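Local coordinates for protein fatty acid amide hydrolase (Candida albicans, PDB 6KVR) that probably hydrolyses monocarboxylic acid amides to the carboxylate and ammonium, as a member of the amidase signature family, at residues V344-D349 with T365-L370. Numbering follows the deposited sequence.
Sequences VAIIRD and TVVEKL
Val344 meets Leu370 where strand 343-346 lies against helix 357-372: CG2 of the valine stands 4.5 Å from CD1 of the leucine, a loose apolar contact between two buried residues. Leu370 also packs on Ile562 and Leu565 of helix 552-565, so this end of the interface runs on into a neighbouring helix. Two residues further along the same strand face, Ile346 approaches Val367 tip to tip and makes a closer fit. Its CG2 and CD1 both abut one methyl from the same side, with 3.7 Å from Ile346 CG2 to Val367 CG2. The torsions explain the grip: Ile346 has CG2 anti to the backbone N (chi1 -47°), and a chi2 of -65° folds CD1 back toward the same methyl. Val344 and Ile346 also touch Leu464 of strand 462-466.

Past the strand, Arg348 starts off to one side of the helix, but its chain bends at chi2 (-96°) and brings the guanidinium over to Val367. Here the valine's other methyl takes part, with Arg348 NH2 3.6 Å from Val367 CG1, while CG2 lies 4.1 Å above the guanidinium plane, displaced toward its rim. Val367 CG2 thus lies between the isoleucine and the guanidinium face. Polar partners fix that end: NH2 forms a salt bridge with Glu379 and NH1 a hydrogen bond with Asn364. Glu368 OE1, in a salt bridge with Lys371, lies 5.3 Å from Arg348 NH2 without contact and may add a weak attraction.

The strand's backbone pairs with residues of 376-379 on one side and 462-466 on the other. Val344 and Ile346 supply the strand-to-helix packing, which Arg348 extends from the following loop, of a beta-alpha-beta unit in which helix 357-372 connects parallel strands 343-346 and 376-379 at one border of this amidase's large mixed sheet.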
loop_
_atom_site.group_PDB
_atom_site.type_symbol
_atom_site.label_atom_id
_atom_site.label_comp_id
_atom_site.label_asym_id
_atom_site.label_seq_id
_atom_site.Cartn_x
_atom_site.Cartn_y
_atom_site.Cartn_z
ATOM N N VAL A 344 -26.974 -5.786 4.145
ATOM C CA VAL A 344 -26.211 -5.352 5.311
ATOM C C VAL A 344 -26.018 -6.540 6.252
ATOM O O VAL A 344 -26.995 -7.132 6.719
ATOM C CB VAL A 344 -26.896 -4.184 6.044
ATOM C CG1 VAL A 344 -25.982 -3.652 7.136
ATOM C CG2 VAL A 344 -27.249 -3.068 5.080
ATOM N N ALA A 345 -24.763 -6.882 6.534
ATOM C CA ALA A 345 -24.440 -7.855 7.565
ATOM C C ALA A 345 -24.315 -7.152 8.913
ATOM O O ALA A 345 -23.732 -6.068 9.014
ATOM C CB ALA A 345 -23.147 -8.596 7.216
ATOM N N ILE A 346 -24.887 -7.762 9.949
ATOM C CA ILE A 346 -24.998 -7.142 11.264
ATOM C C ILE A 346 -24.100 -7.889 12.232
ATOM O O ILE A 346 -24.168 -9.120 12.327
ATOM C CB ILE A 346 -26.451 -7.139 11.777
ATOM C CG1 ILE A 346 -27.405 -6.662 10.677
ATOM C CG2 ILE A 346 -26.582 -6.249 13.028
ATOM C CD1 ILE A 346 -27.180 -5.215 10.259
ATOM N N ILE A 347 -23.272 -7.148 12.960
ATOM C CA ILE A 347 -22.508 -7.703 14.071
ATOM C C ILE A 347 -23.211 -7.259 15.346
ATOM O O ILE A 347 -23.172 -6.075 15.705
ATOM C CB ILE A 347 -21.037 -7.259 14.034
ATOM C CG1 ILE A 347 -20.317 -7.910 12.845
ATOM C CG2 ILE A 347 -20.315 -7.609 15.341
ATOM C CD1 ILE A 347 -18.857 -7.474 12.685
ATOM N N ARG A 348 -23.888 -8.193 16.020
ATOM C CA ARG A 348 -24.504 -7.897 17.313
ATOM C C ARG A 348 -23.535 -8.036 18.473
ATOM O O ARG A 348 -23.784 -7.466 19.545
ATOM C CB ARG A 348 -25.697 -8.825 17.578
ATOM C CG ARG A 348 -26.649 -8.976 16.425
ATOM C CD ARG A 348 -27.796 -8.039 16.594
ATOM N NE ARG A 348 -28.829 -8.223 15.583
ATOM C CZ ARG A 348 -30.030 -7.671 15.669
ATOM N NH1 ARG A 348 -30.373 -6.936 16.716
ATOM N NH2 ARG A 348 -30.901 -7.848 14.678
ATOM N N ASP A 349 -22.453 -8.791 18.281
ATOM C CA ASP A 349 -21.498 -9.148 19.322
ATOM C C ASP A 349 -20.257 -9.661 18.603
ATOM O O ASP A 349 -20.348 -10.613 17.820
ATOM C CB ASP A 349 -22.103 -10.202 20.268
ATOM C CG ASP A 349 -21.193 -10.564 21.452
ATOM O OD1 ASP A 349 -20.038 -11.021 21.266
ATOM O OD2 ASP A 349 -21.649 -10.383 22.600
ATOM N N THR A 365 -32.769 -1.261 17.092
ATOM C CA THR A 365 -33.712 -0.324 16.486
ATOM C C THR A 365 -33.309 0.005 15.051
ATOM O O THR A 365 -34.170 0.127 14.169
ATOM C CB THR A 365 -33.819 0.955 17.330
ATOM O OG1 THR A 365 -34.341 0.639 18.629
ATOM C CG2 THR A 365 -34.751 1.969 16.678
ATOM N N VAL A 366 -32.001 0.130 14.789
ATOM C CA VAL A 366 -31.565 0.509 13.446
ATOM C C VAL A 366 -31.782 -0.647 12.473
ATOM O O VAL A 366 -32.231 -0.447 11.338
ATOM C CB VAL A 366 -30.100 0.994 13.476
ATOM C CG1 VAL A 366 -29.497 1.062 12.066
ATOM C CG2 VAL A 366 -30.020 2.363 14.150
ATOM N N VAL A 367 -31.492 -1.875 12.910
ATOM C CA VAL A 367 -31.724 -3.040 12.061
ATOM C C VAL A 367 -33.200 -3.138 11.678
ATOM O O VAL A 367 -33.539 -3.417 10.521
ATOM C CB VAL A 367 -31.233 -4.321 12.758
ATOM C CG1 VAL A 367 -31.757 -5.551 12.035
ATOM C CG2 VAL A 367 -29.696 -4.354 12.821
ATOM N N GLU A 368 -34.100 -2.892 12.632
ATOM C CA GLU A 368 -35.518 -3.043 12.322
ATOM C C GLU A 368 -35.984 -1.953 11.363
ATOM O O GLU A 368 -36.770 -2.211 10.445
ATOM C CB GLU A 368 -36.336 -3.058 13.614
ATOM C CG GLU A 368 -36.155 -4.361 14.414
ATOM C CD GLU A 368 -36.679 -5.605 13.669
ATOM O OE1 GLU A 368 -35.926 -6.601 13.521
ATOM O OE2 GLU A 368 -37.852 -5.589 13.230
ATOM N N LYS A 369 -35.463 -0.743 11.528
ATOM C CA LYS A 369 -35.736 0.331 10.585
ATOM C C LYS A 369 -35.234 -0.001 9.176
ATOM O O LYS A 369 -35.898 0.309 8.179
ATOM C CB LYS A 369 -35.090 1.593 11.119
ATOM C CG LYS A 369 -35.727 2.852 10.639
ATOM C CD LYS A 369 -36.915 3.249 11.538
ATOM C CE LYS A 369 -37.675 4.452 10.986
ATOM N NZ LYS A 369 -38.127 4.175 9.572
ATOM N N LEU A 370 -34.050 -0.612 9.072
ATOM C CA LEU A 370 -33.521 -1.003 7.765
ATOM C C LEU A 370 -34.363 -2.107 7.144
ATOM O O LEU A 370 -34.659 -2.085 5.944
ATOM C CB LEU A 370 -32.073 -1.484 7.895
ATOM C CG LEU A 370 -30.968 -0.469 8.174
ATOM C CD1 LEU A 370 -29.653 -1.218 8.373
ATOM C CD2 LEU A 370 -30.882 0.547 7.026
#